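Long-range contact in polyketide synthase (Synechococcus sp., PDB 4GOX), which probably transfers a sulfuryl group from the donor PAPS to a polyketide intermediate, as the sulfotransferase domain of a cyanobacterial olefin synthase: residues 51-64 with 76-88. Sequence-based numbering, arbitrary orientation.
Sequences YSPPELHLLPFETM and LGEGLQRALMDLE
Leu87 CD2 stands 3.7 Å from the centroid of the Tyr51 ring and only 8° off its normal, so the methyl sits squarely over one face in a CH-pi contact. In a second CH-pi contact, Leu76 CD2 lies over a face of the His57 imidazole but is displaced toward the rim, nearest NE2 at 3.6 Å.

Polar contact is concentrated at Tyr51. With CG anti to the backbone N (chi1 -172°), its ring is carried to the helix, where the Asp86 carboxylate meets the ring edge almost coplanar with it, the planes 4° apart. Tyr51 OH lies 3.2 Å from Asp86 OD2, a plausible hydrogen bond left unsettled because Ala83 O is equally close to the hydroxyl.

Apolar packing fills the middle. Leu56 CD2 rests 3.9 Å from Ala83 CB and also touches Leu80, whose CD2 meets Met64 CE tip to tip. Pro54 CG packs on the aliphatic part of Arg82, which continues to a salt bridge with Asp250.

Two glycines come close to residues 54-57, consistent with their lack of side chains. Gly79 CA makes a CA-H...O contact with Glu55 O at 3.4 Å and also lies close to Pro54 O; Gly77, in a positive-phi conformation, sets its CA 4.0 Å from His57 CB.

The contact thus sets helix 79-88 against the loop leaving edge strand 50-51 of the parallel sheet in a sulfotransferase fold of the P-loop clan. That loop carries Glu55, salt-bridged to Lys128, with its side chain about 6 Å from the bound adenosine-3'-5'-diphosphate, so the helix packs on a loop that comes near the nucleotide site.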
loop_
_atom_site.group_PDB
_atom_site.type_symbol
_atom_site.label_atom_id
_atom_site.label_comp_id
_atom_site.label_asym_id
_atom_site.label_seq_id
_atom_site.Cartn_x
_atom_site.Cartn_y
_atom_site.Cartn_z
ATOM N N TYR A 51 -3.592 -7.152 -10.551
ATOM C CA TYR A 51 -3.865 -8.046 -9.446
ATOM C C TYR A 51 -3.500 -7.263 -8.178
ATOM O O TYR A 51 -2.317 -7.009 -7.922
ATOM C CB TYR A 51 -3.113 -9.385 -9.563
ATOM C CG TYR A 51 -3.594 -10.327 -8.492
ATOM C CD1 TYR A 51 -4.918 -10.755 -8.458
ATOM C CD2 TYR A 51 -2.755 -10.718 -7.455
ATOM C CE1 TYR A 51 -5.394 -11.553 -7.426
ATOM C CE2 TYR A 51 -3.220 -11.524 -6.418
ATOM C CZ TYR A 51 -4.539 -11.954 -6.420
ATOM O OH TYR A 51 -5.037 -12.754 -5.424
ATOM N N SER A 52 -4.533 -6.851 -7.412
ATOM C CA SER A 52 -4.422 -6.003 -6.229
ATOM C C SER A 52 -4.962 -6.707 -4.977
ATOM O O SER A 52 -6.078 -6.415 -4.529
ATOM C CB SER A 52 -5.150 -4.691 -6.491
ATOM O OG SER A 52 -4.760 -3.684 -5.575
ATOM N N PRO A 53 -4.194 -7.637 -4.378
ATOM C CA PRO A 53 -4.728 -8.371 -3.223
ATOM C C PRO A 53 -4.649 -7.607 -1.908
ATOM O O PRO A 53 -4.000 -6.565 -1.872
ATOM C CB PRO A 53 -3.820 -9.619 -3.177
ATOM C CG PRO A 53 -2.510 -9.130 -3.694
ATOM C CD PRO A 53 -2.844 -8.129 -4.756
ATOM N N PRO A 54 -5.203 -8.149 -0.786
ATOM C CA PRO A 54 -4.966 -7.510 0.524
ATOM C C PRO A 54 -3.475 -7.634 0.898
ATOM O O PRO A 54 -2.768 -8.453 0.312
ATOM C CB PRO A 54 -5.844 -8.319 1.482
ATOM C CG PRO A 54 -6.109 -9.598 0.805
ATOM C CD PRO A 54 -6.002 -9.391 -0.654
ATOM N N GLU A 55 -2.991 -6.787 1.818
ATOM C CA GLU A 55 -1.586 -6.681 2.251
ATOM C C GLU A 55 -0.777 -7.978 2.302
ATOM O O GLU A 55 -0.993 -8.809 3.191
ATOM C CB GLU A 55 -1.482 -5.949 3.597
ATOM C CG GLU A 55 -1.531 -4.442 3.438
ATOM C CD GLU A 55 -2.129 -3.683 4.600
ATOM O OE1 GLU A 55 -3.035 -2.856 4.350
ATOM O OE2 GLU A 55 -1.627 -3.830 5.737
ATOM N N LEU A 56 0.146 -8.139 1.326
ATOM C CA LEU A 56 1.095 -9.259 1.252
ATOM C C LEU A 56 2.134 -9.192 2.370
ATOM O O LEU A 56 2.536 -10.231 2.904
ATOM C CB LEU A 56 1.787 -9.261 -0.129
ATOM C CG LEU A 56 0.845 -9.441 -1.342
ATOM C CD1 LEU A 56 1.556 -9.077 -2.635
ATOM C CD2 LEU A 56 0.330 -10.903 -1.442
ATOM N N HIS A 57 2.582 -7.954 2.737
ATOM C CA HIS A 57 3.586 -7.718 3.784
ATOM C C HIS A 57 4.848 -8.570 3.588
ATOM O O HIS A 57 5.201 -9.373 4.449
ATOM C CB HIS A 57 2.994 -7.829 5.223
ATOM C CG HIS A 57 3.763 -7.000 6.220
ATOM N ND1 HIS A 57 3.929 -5.626 6.049
ATOM C CD2 HIS A 57 4.465 -7.385 7.315
ATOM C CE1 HIS A 57 4.673 -5.223 7.068
ATOM N NE2 HIS A 57 5.023 -6.246 7.854
ATOM N N LEU A 58 5.476 -8.442 2.407
ATOM C CA LEU A 58 6.673 -9.212 2.011
ATOM C C LEU A 58 7.983 -8.393 2.038
ATOM O O LEU A 58 9.002 -8.879 2.514
ATOM C CB LEU A 58 6.468 -9.736 0.580
ATOM C CG LEU A 58 5.405 -10.844 0.389
ATOM C CD1 LEU A 58 5.090 -11.044 -1.106
ATOM C CD2 LEU A 58 5.887 -12.152 1.027
ATOM N N LEU A 59 7.953 -7.161 1.512
ATOM C CA LEU A 59 9.129 -6.285 1.392
ATOM C C LEU A 59 10.033 -6.116 2.630
ATOM O O LEU A 59 11.247 -6.121 2.426
ATOM C CB LEU A 59 8.733 -4.955 0.739
ATOM C CG LEU A 59 9.829 -4.140 0.034
ATOM C CD1 LEU A 59 10.371 -4.892 -1.187
ATOM C CD2 LEU A 59 9.266 -2.819 -0.445
ATOM N N PRO A 60 9.531 -6.036 3.908
ATOM C CA PRO A 60 10.447 -5.850 5.060
ATOM C C PRO A 60 11.367 -7.008 5.403
ATOM O O PRO A 60 12.204 -6.868 6.296
ATOM C CB PRO A 60 9.485 -5.664 6.240
ATOM C CG PRO A 60 8.180 -5.276 5.652
ATOM C CD PRO A 60 8.121 -5.967 4.351
ATOM N N PHE A 61 11.192 -8.160 4.749
ATOM C CA PHE A 61 11.902 -9.395 5.115
ATOM C C PHE A 61 12.778 -9.929 4.020
ATOM O O PHE A 61 12.500 -9.732 2.846
ATOM C CB PHE A 61 10.850 -10.458 5.491
ATOM C CG PHE A 61 9.795 -9.903 6.427
ATOM C CD1 PHE A 61 10.098 -9.635 7.766
ATOM C CD2 PHE A 61 8.527 -9.587 5.960
ATOM C CE1 PHE A 61 9.127 -9.108 8.628
ATOM C CE2 PHE A 61 7.568 -9.028 6.814
ATOM C CZ PHE A 61 7.877 -8.797 8.146
ATOM N N GLU A 62 13.829 -10.617 4.410
ATOM C CA GLU A 62 14.787 -11.230 3.513
ATOM C C GLU A 62 14.216 -12.565 2.976
ATOM O O GLU A 62 14.147 -12.773 1.759
ATOM C CB GLU A 62 16.117 -11.425 4.285
ATOM C CG GLU A 62 17.281 -11.877 3.444
ATOM C CD GLU A 62 17.661 -10.894 2.368
ATOM O OE1 GLU A 62 18.362 -9.905 2.679
ATOM O OE2 GLU A 62 17.260 -11.119 1.204
ATOM N N THR A 63 13.794 -13.444 3.895
ATOM C CA THR A 63 13.240 -14.772 3.618
ATOM C C THR A 63 11.930 -14.955 4.390
ATOM O O THR A 63 11.681 -14.257 5.388
ATOM C CB THR A 63 14.198 -15.893 4.099
ATOM O OG1 THR A 63 14.084 -16.018 5.519
ATOM C CG2 THR A 63 15.659 -15.697 3.658
ATOM N N MET A 64 11.156 -15.994 3.997
ATOM C CA MET A 64 9.901 -16.372 4.650
ATOM C C MET A 64 10.121 -16.814 6.103
ATOM O O MET A 64 9.198 -16.758 6.911
ATOM C CB MET A 64 9.159 -17.444 3.825
ATOM C CG MET A 64 8.669 -16.917 2.499
ATOM S SD MET A 64 7.443 -15.592 2.609
ATOM C CE MET A 64 6.099 -16.438 3.381
ATOM N N LEU A 76 -1.327 -9.922 10.433
ATOM C CA LEU A 76 -0.695 -9.104 9.398
ATOM C C LEU A 76 0.082 -10.033 8.464
ATOM O O LEU A 76 0.857 -10.857 8.933
ATOM C CB LEU A 76 0.228 -8.029 10.043
ATOM C CG LEU A 76 1.167 -7.196 9.120
ATOM C CD1 LEU A 76 0.391 -6.359 8.067
ATOM C CD2 LEU A 76 2.064 -6.282 9.943
ATOM N N GLY A 77 -0.182 -9.935 7.167
ATOM C CA GLY A 77 0.446 -10.794 6.167
ATOM C C GLY A 77 -0.445 -11.924 5.661
ATOM O O GLY A 77 -0.114 -12.572 4.662
ATOM N N GLU A 78 -1.604 -12.152 6.329
ATOM C CA GLU A 78 -2.627 -13.143 5.940
ATOM C C GLU A 78 -3.135 -12.891 4.512
ATOM O O GLU A 78 -3.712 -13.795 3.899
ATOM C CB GLU A 78 -3.810 -13.131 6.917
ATOM C CG GLU A 78 -3.713 -14.193 7.997
ATOM C CD GLU A 78 -4.623 -14.024 9.200
ATOM O OE1 GLU A 78 -5.649 -13.311 9.093
ATOM O OE2 GLU A 78 -4.308 -14.620 10.255
ATOM N N GLY A 79 -2.899 -11.684 3.997
ATOM C CA GLY A 79 -3.239 -11.307 2.635
ATOM C C GLY A 79 -2.502 -12.149 1.611
ATOM O O GLY A 79 -2.975 -12.304 0.477
ATOM N N LEU A 80 -1.308 -12.687 2.004
ATOM C CA LEU A 80 -0.546 -13.591 1.144
ATOM C C LEU A 80 -1.351 -14.908 0.989
ATOM O O LEU A 80 -1.458 -15.408 -0.131
ATOM C CB LEU A 80 0.862 -13.887 1.696
ATOM C CG LEU A 80 1.675 -14.946 0.924
ATOM C CD1 LEU A 80 2.055 -14.463 -0.479
ATOM C CD2 LEU A 80 2.905 -15.387 1.717
ATOM N N GLN A 81 -1.937 -15.427 2.096
ATOM C CA GLN A 81 -2.767 -16.641 2.056
ATOM C C GLN A 81 -3.960 -16.389 1.119
ATOM O O GLN A 81 -4.151 -17.147 0.163
ATOM C CB GLN A 81 -3.235 -17.067 3.472
ATOM C CG GLN A 81 -2.172 -17.790 4.299
ATOM C CD GLN A 81 -1.242 -16.851 5.072
ATOM O OE1 GLN A 81 -0.876 -15.757 4.612
ATOM N NE2 GLN A 81 -0.822 -17.264 6.273
ATOM N N ARG A 82 -4.672 -15.246 1.329
ATOM C CA ARG A 82 -5.828 -14.823 0.540
ATOM C C ARG A 82 -5.466 -14.735 -0.947
ATOM O O ARG A 82 -6.195 -15.278 -1.783
ATOM C CB ARG A 82 -6.410 -13.510 1.091
ATOM C CG ARG A 82 -7.799 -13.137 0.553
ATOM C CD ARG A 82 -8.890 -14.079 1.050
ATOM N NE ARG A 82 -10.109 -14.012 0.241
ATOM C CZ ARG A 82 -10.341 -14.753 -0.839
ATOM N NH1 ARG A 82 -9.428 -15.613 -1.273
ATOM N NH2 ARG A 82 -11.486 -14.634 -1.497
ATOM N N ALA A 83 -4.303 -14.132 -1.266
ATOM C CA ALA A 83 -3.793 -14.037 -2.644
ATOM C C ALA A 83 -3.665 -15.426 -3.302
ATOM O O ALA A 83 -4.145 -15.619 -4.420
ATOM C CB ALA A 83 -2.435 -13.342 -2.660
ATOM N N LEU A 84 -3.006 -16.366 -2.606
ATOM C CA LEU A 84 -2.750 -17.742 -3.052
ATOM C C LEU A 84 -4.057 -18.526 -3.279
ATOM O O LEU A 84 -4.198 -19.214 -4.296
ATOM C CB LEU A 84 -1.906 -18.459 -2.000
ATOM C CG LEU A 84 -0.463 -18.008 -1.815
ATOM C CD1 LEU A 84 0.121 -18.677 -0.584
ATOM C CD2 LEU A 84 0.371 -18.306 -3.073
ATOM N N MET A 85 -5.001 -18.410 -2.315
ATOM C CA MET A 85 -6.327 -18.989 -2.378
ATOM C C MET A 85 -6.969 -18.521 -3.698
ATOM O O MET A 85 -7.267 -19.361 -4.540
ATOM C CB MET A 85 -7.169 -18.495 -1.194
ATOM C CG MET A 85 -6.912 -19.216 0.088
ATOM S SD MET A 85 -7.971 -18.588 1.413
ATOM C CE MET A 85 -9.575 -18.618 0.639
ATOM N N ASP A 86 -7.091 -17.178 -3.910
ATOM C CA ASP A 86 -7.661 -16.577 -5.115
ATOM C C ASP A 86 -6.918 -16.951 -6.407
ATOM O O ASP A 86 -7.569 -17.405 -7.353
ATOM C CB ASP A 86 -7.772 -15.047 -4.978
ATOM C CG ASP A 86 -8.398 -14.381 -6.187
ATOM O OD1 ASP A 86 -9.622 -14.554 -6.397
ATOM O OD2 ASP A 86 -7.653 -13.760 -6.970
ATOM N N LEU A 87 -5.577 -16.776 -6.456
ATOM C CA LEU A 87 -4.807 -17.088 -7.667
ATOM C C LEU A 87 -4.813 -18.572 -8.058
ATOM O O LEU A 87 -4.716 -18.892 -9.252
ATOM C CB LEU A 87 -3.347 -16.609 -7.562
ATOM C CG LEU A 87 -3.087 -15.091 -7.560
ATOM C CD1 LEU A 87 -1.692 -14.799 -7.048
ATOM C CD2 LEU A 87 -3.295 -14.473 -8.955
ATOM N N GLU A 88 -4.882 -19.476 -7.065
ATOM C CA GLU A 88 -4.761 -20.914 -7.333
ATOM C C GLU A 88 -5.950 -21.811 -7.004
ATOM O O GLU A 88 -5.839 -23.024 -7.209
ATOM C CB GLU A 88 -3.473 -21.450 -6.701
ATOM C CG GLU A 88 -2.226 -20.938 -7.392
ATOM C CD GLU A 88 -0.918 -21.229 -6.685
ATOM O OE1 GLU A 88 -0.934 -21.553 -5.474
ATOM O OE2 GLU A 88 0.135 -21.112 -7.349
#